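Local coordinates for protein argonaute (Marinitoga piezophila, PDB 5I4A) that uses short 5'-hydroxyl RNA guides to bind complementary nucleic acid and cleaves the matched single-stranded DNA target, preferring manganese, possibly in defence against mobile genetic elements, at residues A[19-24]-A[72-77]; A[464-469]-A[620-625]; A[511-516]-A[537-542]. All blocks are in the same frame, centred on the assembly; numbering follows the deposited sequence.

Followed from the N terminus, the three contacts show how one chain builds sheets and packs a helix onto one. Interaction 1 closes a loop of 47 residues within the N-terminal domain, joining strands 16-22 and 74-79; the chain between them holds helix 29-40 and strands 45-46 and 51-56 of the same sheet. It is complete long before interaction 2 opens in the PIWI domain, about 34 Å away between nearest atoms. Interaction 2 spans 150 residues and lays helix 621-631 against strand 458-466. Nested inside that loop, interaction 3 pairs strands 513-519 and 539-546 over a short helical connection. Interactions 2 and 3 do not touch but both reach the mixed sheet of the RNase H fold.

Interaction 1. Residues A[19-24]-A[72-77]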
loop_
_atom_site.group_PDB
_atom_site.type_symbol
_atom_site.label_atom_id
_atom_site.label_comp_id
_atom_site.label_asym_id
_atom_site.label_seq_id
_atom_site.Cartn_x
_atom_site.Cartn_y
_atom_site.Cartn_z
ATOM N N ARG A 19 -21.265 -19.555 -23.290
ATOM C CA ARG A 19 -22.285 -18.527 -23.130
ATOM C C ARG A 19 -23.630 -19.091 -23.566
ATOM O O ARG A 19 -23.813 -19.436 -24.740
ATOM C CB ARG A 19 -21.935 -17.269 -23.928
ATOM C CG ARG A 19 -22.962 -16.156 -23.785
ATOM C CD ARG A 19 -22.380 -14.776 -24.062
ATOM N NE ARG A 19 -21.650 -14.703 -25.323
ATOM C CZ ARG A 19 -20.407 -14.249 -25.441
ATOM N NH1 ARG A 19 -19.751 -13.816 -24.375
ATOM N NH2 ARG A 19 -19.822 -14.218 -26.631
ATOM N N LEU A 20 -24.562 -19.181 -22.622
ATOM C CA LEU A 20 -25.902 -19.696 -22.863
ATOM C C LEU A 20 -26.897 -18.544 -22.905
ATOM O O LEU A 20 -26.703 -17.517 -22.254
ATOM C CB LEU A 20 -26.310 -20.692 -21.773
ATOM C CG LEU A 20 -25.316 -21.814 -21.468
ATOM C CD1 LEU A 20 -25.833 -22.684 -20.338
ATOM C CD2 LEU A 20 -25.060 -22.643 -22.709
ATOM N N TYR A 21 -27.971 -18.728 -23.669
ATOM C CA TYR A 21 -28.965 -17.687 -23.883
ATOM C C TYR A 21 -30.342 -18.160 -23.442
ATOM O O TYR A 21 -30.667 -19.348 -23.520
ATOM C CB TYR A 21 -29.014 -17.263 -25.354
ATOM C CG TYR A 21 -27.792 -16.499 -25.810
ATOM C CD1 TYR A 21 -26.652 -17.165 -26.238
ATOM C CD2 TYR A 21 -27.782 -15.111 -25.815
ATOM C CE1 TYR A 21 -25.534 -16.469 -26.656
ATOM C CE2 TYR A 21 -26.669 -14.406 -26.232
ATOM C CZ TYR A 21 -25.549 -15.091 -26.653
ATOM O OH TYR A 21 -24.438 -14.397 -27.071
ATOM N N PHE A 22 -31.152 -17.207 -22.984
ATOM C CA PHE A 22 -32.511 -17.467 -22.535
ATOM C C PHE A 22 -33.406 -16.327 -22.997
ATOM O O PHE A 22 -32.958 -15.185 -23.130
ATOM C CB PHE A 22 -32.585 -17.607 -21.006
ATOM C CG PHE A 22 -31.674 -18.666 -20.451
ATOM C CD1 PHE A 22 -30.354 -18.376 -20.153
ATOM C CD2 PHE A 22 -32.138 -19.954 -20.235
ATOM C CE1 PHE A 22 -29.512 -19.348 -19.649
ATOM C CE2 PHE A 22 -31.301 -20.932 -19.729
ATOM C CZ PHE A 22 -29.988 -20.628 -19.436
ATOM N N TYR A 23 -34.677 -16.642 -23.243
ATOM C CA TYR A 23 -35.643 -15.630 -23.646
ATOM C C TYR A 23 -36.949 -15.825 -22.892
ATOM O O TYR A 23 -37.464 -16.945 -22.811
ATOM C CB TYR A 23 -35.906 -15.661 -25.155
ATOM C CG TYR A 23 -36.953 -14.653 -25.564
ATOM C CD1 TYR A 23 -36.640 -13.305 -25.659
ATOM C CD2 TYR A 23 -38.259 -15.044 -25.824
ATOM C CE1 TYR A 23 -37.592 -12.374 -26.015
ATOM C CE2 TYR A 23 -39.220 -14.120 -26.180
ATOM C CZ TYR A 23 -38.882 -12.786 -26.274
ATOM O OH TYR A 23 -39.834 -11.863 -26.628
ATOM N N ASN A 24 -37.488 -14.727 -22.362
ATOM C CA ASN A 24 -38.743 -14.741 -21.615
ATOM C C ASN A 24 -39.647 -13.658 -22.188
ATOM O O ASN A 24 -39.316 -12.457 -22.085
ATOM C CB ASN A 24 -38.490 -14.519 -20.122
ATOM C CG ASN A 24 -39.730 -14.742 -19.270
ATOM O OD1 ASN A 24 -40.860 -14.558 -19.725
ATOM N ND2 ASN A 24 -39.519 -15.136 -18.020
ATOM N N VAL A 72 -32.624 -20.802 -25.126
ATOM C CA VAL A 72 -32.566 -20.480 -26.546
ATOM C C VAL A 72 -31.491 -21.340 -27.200
ATOM O O VAL A 72 -30.497 -21.715 -26.567
ATOM C CB VAL A 72 -32.309 -18.966 -26.734
ATOM C CG1 VAL A 72 -31.659 -18.651 -28.073
ATOM C CG2 VAL A 72 -33.616 -18.195 -26.588
ATOM N N GLU A 73 -31.717 -21.678 -28.476
ATOM C CA GLU A 73 -30.780 -22.506 -29.232
ATOM C C GLU A 73 -29.356 -21.960 -29.201
ATOM O O GLU A 73 -28.392 -22.736 -29.184
ATOM C CB GLU A 73 -31.265 -22.626 -30.679
ATOM C CG GLU A 73 -30.240 -23.163 -31.667
ATOM C CD GLU A 73 -30.125 -22.302 -32.914
ATOM O OE1 GLU A 73 -29.090 -21.621 -33.080
ATOM O OE2 GLU A 73 -31.076 -22.295 -33.723
ATOM N N LYS A 74 -29.204 -20.638 -29.180
ATOM C CA LYS A 74 -27.895 -20.019 -29.355
ATOM C C LYS A 74 -26.941 -20.400 -28.227
ATOM O O LYS A 74 -27.285 -20.315 -27.043
ATOM C CB LYS A 74 -28.051 -18.500 -29.426
ATOM C CG LYS A 74 -26.815 -17.756 -29.900
ATOM C CD LYS A 74 -27.034 -16.252 -29.827
ATOM C CE LYS A 74 -26.028 -15.495 -30.678
ATOM N NZ LYS A 74 -26.284 -14.027 -30.650
ATOM N N GLU A 75 -25.739 -20.829 -28.606
ATOM C CA GLU A 75 -24.666 -21.115 -27.666
ATOM C C GLU A 75 -23.344 -20.695 -28.283
ATOM O O GLU A 75 -23.163 -20.760 -29.501
ATOM C CB GLU A 75 -24.605 -22.598 -27.284
ATOM C CG GLU A 75 -25.631 -23.023 -26.254
ATOM C CD GLU A 75 -25.391 -24.431 -25.751
ATOM O OE1 GLU A 75 -24.334 -25.007 -26.082
ATOM O OE2 GLU A 75 -26.261 -24.961 -25.026
ATOM N N GLU A 76 -22.418 -20.266 -27.430
ATOM C CA GLU A 76 -21.122 -19.789 -27.881
ATOM C C GLU A 76 -20.036 -20.319 -26.957
ATOM O O GLU A 76 -20.234 -20.450 -25.745
ATOM C CB GLU A 76 -21.084 -18.258 -27.937
ATOM C CG GLU A 76 -22.025 -17.671 -28.978
ATOM C CD GLU A 76 -22.390 -16.231 -28.694
ATOM O OE1 GLU A 76 -22.475 -15.862 -27.505
ATOM O OE2 GLU A 76 -22.593 -15.467 -29.662
ATOM N N ILE A 77 -18.886 -20.628 -27.548
ATOM C CA ILE A 77 -17.731 -21.143 -26.825
ATOM C C ILE A 77 -16.554 -20.229 -27.124
ATOM O O ILE A 77 -16.165 -20.072 -28.287
ATOM C CB ILE A 77 -17.419 -22.598 -27.213
ATOM C CG1 ILE A 77 -18.472 -23.532 -26.611
ATOM C CG2 ILE A 77 -16.019 -22.981 -26.758
ATOM C CD1 ILE A 77 -18.896 -24.657 -27.526
HETATM O O HOH W 1 -28.689 -21.247 -24.866
#
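At the outer edge of the four-stranded antiparallel sheet of the N-terminal domain, R19 and E76 form a hydrogen-bonded antiparallel pair, and their side chains repeat the link on one face. The backbone half is R19 N to E76 O at 2.8 Å, answered by E76 N to R19 O. On the side-chain half, the arginine chain bends at chi3 (51°), which brings NE onto E76 OE1 in a 2.6 Å salt bridge lying close to the guanidinium plane, while NH1 turns to E54 on the next strand. Y21 reaches the same oxygen: its OH makes a very short 2.5 Å hydrogen bond to E76 OE1, which sits at the ring edge. One carboxylate oxygen is thus gripped by two side chains, with the carboxylate turned 71° from the tyrosine ring. The nearby guanidinium charge probably favours the ionised acid. The extended chain of K74 runs across one face of that ring, its CD 3.6 Å from the centroid in a CH-pi contact. A phenylalanine in place of Y21 would still offer K74 a ring face, but losing the hydroxyl would probably leave E76 one grip poorer and its carboxylate freer to turn. Strand 74-79 follows a corner at E73, and there direct pairing gives way to a water. This water accepts from Y21 N at 2.9 Å and also meets V72 O and K74 O. Just before the corner, V72 N bonds to Y21 O, and V72 CG2 rests on Y23 CB at 3.7 Å.

Interaction 2. Residues A[464-469]-A[620-625]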
loop_
_atom_site.group_PDB
_atom_site.type_symbol
_atom_site.label_atom_id
_atom_site.label_comp_id
_atom_site.label_asym_id
_atom_site.label_seq_id
_atom_site.Cartn_x
_atom_site.Cartn_y
_atom_site.Cartn_z
ATOM N N ALA A 464 7.941 9.742 -9.673
ATOM C CA ALA A 464 9.118 10.029 -8.865
ATOM C C ALA A 464 10.314 9.296 -9.455
ATOM O O ALA A 464 10.225 8.100 -9.750
ATOM C CB ALA A 464 8.908 9.607 -7.407
ATOM N N ALA A 465 11.426 10.010 -9.617
ATOM C CA ALA A 465 12.653 9.449 -10.168
ATOM C C ALA A 465 13.790 9.604 -9.167
ATOM O O ALA A 465 13.913 10.643 -8.508
ATOM C CB ALA A 465 13.024 10.127 -11.493
ATOM N N VAL A 466 14.617 8.561 -9.048
ATOM C CA VAL A 466 15.762 8.561 -8.144
ATOM C C VAL A 466 16.953 7.921 -8.847
ATOM O O VAL A 466 16.811 7.234 -9.861
ATOM C CB VAL A 466 15.486 7.813 -6.816
ATOM C CG1 VAL A 466 14.186 8.286 -6.170
ATOM C CG2 VAL A 466 15.466 6.309 -7.044
ATOM N N ASP A 467 18.141 8.144 -8.283
ATOM C CA ASP A 467 19.360 7.546 -8.802
ATOM C C ASP A 467 19.762 6.351 -7.938
ATOM O O ASP A 467 19.042 5.942 -7.022
ATOM C CB ASP A 467 20.476 8.598 -8.911
ATOM C CG ASP A 467 20.943 9.141 -7.559
ATOM O OD1 ASP A 467 20.711 8.512 -6.506
ATOM O OD2 ASP A 467 21.579 10.217 -7.558
ATOM N N ASN A 468 20.941 5.791 -8.223
ATOM C CA ASN A 468 21.402 4.590 -7.534
ATOM C C ASN A 468 21.707 4.835 -6.062
ATOM O O ASN A 468 21.783 3.873 -5.291
ATOM C CB ASN A 468 22.647 4.040 -8.229
ATOM C CG ASN A 468 23.868 4.910 -8.005
ATOM O OD1 ASN A 468 23.897 6.075 -8.400
ATOM N ND2 ASN A 468 24.886 4.345 -7.370
ATOM N N THR A 469 21.890 6.091 -5.658
ATOM C CA THR A 469 22.204 6.432 -4.278
ATOM C C THR A 469 20.973 6.770 -3.452
ATOM O O THR A 469 21.097 6.985 -2.242
ATOM C CB THR A 469 23.166 7.623 -4.231
ATOM O OG1 THR A 469 22.497 8.794 -4.713
ATOM C CG2 THR A 469 24.385 7.358 -5.097
ATOM N N PRO A 620 9.839 -0.279 -3.501
ATOM C CA PRO A 620 10.997 0.441 -4.038
ATOM C C PRO A 620 10.824 1.935 -3.826
ATOM O O PRO A 620 9.722 2.471 -3.958
ATOM C CB PRO A 620 10.997 0.070 -5.527
ATOM C CG PRO A 620 9.620 -0.446 -5.803
ATOM C CD PRO A 620 9.177 -1.096 -4.533
ATOM N N TYR A 621 11.924 2.595 -3.469
ATOM C CA TYR A 621 11.870 3.996 -3.054
ATOM C C TYR A 621 11.144 4.904 -4.042
ATOM O O TYR A 621 10.305 5.703 -3.592
ATOM C CB TYR A 621 13.300 4.488 -2.781
ATOM C CG TYR A 621 13.391 5.795 -2.022
ATOM C CD1 TYR A 621 12.566 6.054 -0.933
ATOM C CD2 TYR A 621 14.320 6.760 -2.383
ATOM C CE1 TYR A 621 12.657 7.249 -0.238
ATOM C CE2 TYR A 621 14.421 7.950 -1.696
ATOM C CZ TYR A 621 13.589 8.191 -0.624
ATOM O OH TYR A 621 13.695 9.382 0.056
ATOM N N PRO A 622 11.378 4.837 -5.362
ATOM C CA PRO A 622 10.578 5.683 -6.268
ATOM C C PRO A 622 9.080 5.444 -6.155
ATOM O O PRO A 622 8.301 6.404 -6.205
ATOM C CB PRO A 622 11.118 5.315 -7.658
ATOM C CG PRO A 622 11.824 4.014 -7.482
ATOM C CD PRO A 622 12.392 4.065 -6.102
ATOM N N LEU A 623 8.653 4.188 -6.001
ATOM C CA LEU A 623 7.232 3.909 -5.816
ATOM C C LEU A 623 6.753 4.368 -4.449
ATOM O O LEU A 623 5.631 4.872 -4.315
ATOM C CB LEU A 623 6.957 2.417 -5.993
ATOM C CG LEU A 623 6.653 1.916 -7.402
ATOM C CD1 LEU A 623 6.096 0.513 -7.315
ATOM C CD2 LEU A 623 5.673 2.842 -8.099
ATOM N N HIS A 624 7.578 4.176 -3.417
ATOM C CA HIS A 624 7.238 4.683 -2.091
ATOM C C HIS A 624 6.984 6.184 -2.129
ATOM O O HIS A 624 6.016 6.677 -1.537
ATOM C CB HIS A 624 8.356 4.354 -1.106
ATOM C CG HIS A 624 8.141 4.922 0.261
ATOM N ND1 HIS A 624 7.424 4.264 1.237
ATOM C CD2 HIS A 624 8.538 6.094 0.811
ATOM C CE1 HIS A 624 7.393 5.002 2.331
ATOM N NE2 HIS A 624 8.061 6.118 2.099
ATOM N N ILE A 625 7.839 6.925 -2.832
ATOM C CA ILE A 625 7.656 8.367 -2.953
ATOM C C ILE A 625 6.376 8.681 -3.717
ATOM O O ILE A 625 5.567 9.516 -3.293
ATOM C CB ILE A 625 8.882 9.003 -3.633
ATOM C CG1 ILE A 625 10.153 8.725 -2.826
ATOM C CG2 ILE A 625 8.669 10.490 -3.811
ATOM C CD1 ILE A 625 11.424 8.811 -3.647
#
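The ring of Y621 is met obliquely by V466 CG1, 4.1 Å from its CD2, while I625 CD1 stands 3.6 Å above one face, over the centre, and the ring of Y617 also meets it, nearly parallel. This is the helix-on-sheet layer of the PIWI domain's RNase H fold, where the first turn of helix 621-631 lies against strand 458-466, running roughly opposite to it (149°). No hydrogen bond crosses the contact, and the fit is apolar, with small side chains on the strand. V466 divides its two branches between different residues of the helix start. CG1, anti to its own carbonyl carbon (chi1 -50°), touches I625 CD1 at 3.8 Å as well as the tyrosine, whereas CG2 meets CD of the P622 ring. Two residues earlier, the short side chain of A464 lets the helix come close. The strand in turn hydrogen-bonds to G447 and Y445 on strand 443-452. The contact thus sets the helix bearing N627, inferred to belong to the active site, against a neighbour of the strand that carries D449, likewise inferred. A464 CB ends the fit, 3.5 Å from P622 O and 3.7 Å from I625 CG2.

Interaction 3. Residues A[511-516]-A[537-542]; sequences PENVFI and DTKYTL
Two adjacent parallel strands of the RNase H sheet in the PIWI domain, paired in register from N513-K539 to I516-L542, illustrate how a beta-alpha-beta crossover is packed on both faces; helix 526-532 lies in the connection. The ladder itself is ordinary: T541 N bonds to V514 O at 3.0 Å and I516 N to T541 O at 3.1 Å, with V514 N to K539 O a weaker, bent link. On the face of F515 and T541 the bump is a methyl group. T541 CG2 sits between its own backbone N and carbonyl carbon, from where it presses on one face of the F515 ring, 4.0 Å from the centroid and offset toward CD2, leaving OG1 to bond to E588 O on the next strand. On the other face the hollow lies beside T541 O, between Y540 and L542. I516 CD1 drops into it, touching Y540 CB at 4.0 Å and L542 CD2 at 3.8 Å, while that same leucine methyl also lies against I516 CB. Y540 leaves room by standing its ring away from the first strand (chi1 60°), toward K530 of the connecting helix. Two residues earlier on this face, V514 sets its CB against Y540 CB and its CG2 across T538 OG1, with Y496 of helix 485-507 packed against it. Toward the start of the strands the contact turns polar. A water links P511 O with T538 OG1, and N513 ND2 turns to N443 while its buried OD1 has no polar partner. E512 bends at chi2 to bring its carboxylate over K539, where OE2 lies 3.2 Å from CE and makes a salt bridge to NZ at 3.5 Å.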
loop_
_atom_site.group_PDB
_atom_site.type_symbol
_atom_site.label_atom_id
_atom_site.label_comp_id
_atom_site.label_asym_id
_atom_site.label_seq_id
_atom_site.Cartn_x
_atom_site.Cartn_y
_atom_site.Cartn_z
ATOM N N PRO A 511 20.498 8.406 -19.274
ATOM C CA PRO A 511 20.570 7.116 -18.585
ATOM C C PRO A 511 20.649 5.995 -19.603
ATOM O O PRO A 511 19.928 5.989 -20.602
ATOM C CB PRO A 511 19.265 7.062 -17.786
ATOM C CG PRO A 511 18.333 7.961 -18.532
ATOM C CD PRO A 511 19.189 9.058 -19.100
ATOM N N GLU A 512 21.553 5.048 -19.355
ATOM C CA GLU A 512 21.649 3.915 -20.264
ATOM C C GLU A 512 20.429 3.014 -20.146
ATOM O O GLU A 512 19.982 2.439 -21.144
ATOM C CB GLU A 512 22.930 3.127 -20.000
ATOM C CG GLU A 512 23.410 2.373 -21.219
ATOM C CD GLU A 512 23.470 3.264 -22.451
ATOM O OE1 GLU A 512 24.416 4.071 -22.558
ATOM O OE2 GLU A 512 22.558 3.172 -23.301
ATOM N N ASN A 513 19.861 2.903 -18.950
ATOM C CA ASN A 513 18.671 2.100 -18.717
ATOM C C ASN A 513 17.678 2.896 -17.883
ATOM O O ASN A 513 18.064 3.732 -17.061
ATOM C CB ASN A 513 19.019 0.784 -18.019
ATOM C CG ASN A 513 20.194 0.078 -18.669
ATOM O OD1 ASN A 513 20.046 -0.569 -19.706
ATOM N ND2 ASN A 513 21.369 0.197 -18.060
ATOM N N VAL A 514 16.392 2.629 -18.101
ATOM C CA VAL A 514 15.313 3.330 -17.413
ATOM C C VAL A 514 14.350 2.295 -16.848
ATOM O O VAL A 514 13.746 1.523 -17.604
ATOM C CB VAL A 514 14.575 4.309 -18.342
ATOM C CG1 VAL A 514 13.441 4.991 -17.597
ATOM C CG2 VAL A 514 15.538 5.349 -18.893
ATOM N N PHE A 515 14.206 2.280 -15.527
ATOM C CA PHE A 515 13.304 1.369 -14.836
ATOM C C PHE A 515 11.998 2.101 -14.554
ATOM O O PHE A 515 11.991 3.106 -13.834
ATOM C CB PHE A 515 13.923 0.867 -13.531
ATOM C CG PHE A 515 15.120 -0.026 -13.722
ATOM C CD1 PHE A 515 16.302 0.473 -14.244
ATOM C CD2 PHE A 515 15.071 -1.359 -13.353
ATOM C CE1 PHE A 515 17.403 -0.344 -14.415
ATOM C CE2 PHE A 515 16.173 -2.180 -13.518
ATOM C CZ PHE A 515 17.339 -1.670 -14.051
ATOM N N ILE A 516 10.903 1.604 -15.119
ATOM C CA ILE A 516 9.579 2.177 -14.907
ATOM C C ILE A 516 8.811 1.197 -14.031
ATOM O O ILE A 516 8.371 0.137 -14.494
ATOM C CB ILE A 516 8.842 2.454 -16.223
ATOM C CG1 ILE A 516 9.598 3.489 -17.058
ATOM C CG2 ILE A 516 7.427 2.937 -15.950
ATOM C CD1 ILE A 516 10.589 2.882 -18.033
ATOM N N ASP A 537 16.088 6.859 -27.944
ATOM C CA ASP A 537 16.839 5.614 -28.068
ATOM C C ASP A 537 17.407 5.161 -26.729
ATOM O O ASP A 537 18.621 5.016 -26.587
ATOM C CB ASP A 537 17.982 5.770 -29.078
ATOM C CG ASP A 537 17.512 5.660 -30.515
ATOM O OD1 ASP A 537 17.446 4.525 -31.032
ATOM O OD2 ASP A 537 17.212 6.708 -31.127
ATOM N N THR A 538 16.539 4.935 -25.747
ATOM C CA THR A 538 16.972 4.503 -24.426
ATOM C C THR A 538 16.409 3.121 -24.116
ATOM O O THR A 538 15.256 2.815 -24.445
ATOM C CB THR A 538 16.570 5.522 -23.336
ATOM O OG1 THR A 538 17.257 5.220 -22.115
ATOM C CG2 THR A 538 15.081 5.514 -23.078
ATOM N N LYS A 539 17.244 2.281 -23.512
ATOM C CA LYS A 539 16.828 0.949 -23.103
ATOM C C LYS A 539 16.097 1.034 -21.767
ATOM O O LYS A 539 16.426 1.865 -20.917
ATOM C CB LYS A 539 18.049 0.030 -23.035
ATOM C CG LYS A 539 18.700 -0.136 -24.419
ATOM C CD LYS A 539 20.153 -0.605 -24.375
ATOM C CE LYS A 539 21.086 0.317 -23.634
ATOM N NZ LYS A 539 22.394 -0.371 -23.434
ATOM N N TYR A 540 15.068 0.205 -21.603
ATOM C CA TYR A 540 14.155 0.359 -20.480
ATOM C C TYR A 540 13.599 -0.999 -20.072
ATOM O O TYR A 540 13.867 -2.026 -20.703
ATOM C CB TYR A 540 13.011 1.315 -20.833
ATOM C CG TYR A 540 12.196 0.825 -22.003
ATOM C CD1 TYR A 540 12.549 1.161 -23.300
ATOM C CD2 TYR A 540 11.088 0.006 -21.812
ATOM C CE1 TYR A 540 11.824 0.710 -24.373
ATOM C CE2 TYR A 540 10.353 -0.453 -22.888
ATOM C CZ TYR A 540 10.730 -0.093 -24.165
ATOM O OH TYR A 540 10.027 -0.531 -25.253
ATOM N N THR A 541 12.807 -0.986 -19.002
ATOM C CA THR A 541 12.049 -2.147 -18.562
ATOM C C THR A 541 10.754 -1.657 -17.929
ATOM O O THR A 541 10.742 -0.637 -17.234
ATOM C CB THR A 541 12.841 -3.005 -17.567
ATOM O OG1 THR A 541 11.999 -4.047 -17.058
ATOM C CG2 THR A 541 13.359 -2.158 -16.406
ATOM N N LEU A 542 9.668 -2.378 -18.187
ATOM C CA LEU A 542 8.353 -2.047 -17.653
ATOM C C LEU A 542 7.999 -3.060 -16.576
ATOM O O LEU A 542 7.968 -4.267 -16.840
ATOM C CB LEU A 542 7.298 -2.033 -18.758
ATOM C CG LEU A 542 7.572 -0.969 -19.819
ATOM C CD1 LEU A 542 6.382 -0.804 -20.753
ATOM C CD2 LEU A 542 7.925 0.340 -19.135
HETATM O O HOH W 2 19.537 6.566 -23.307
#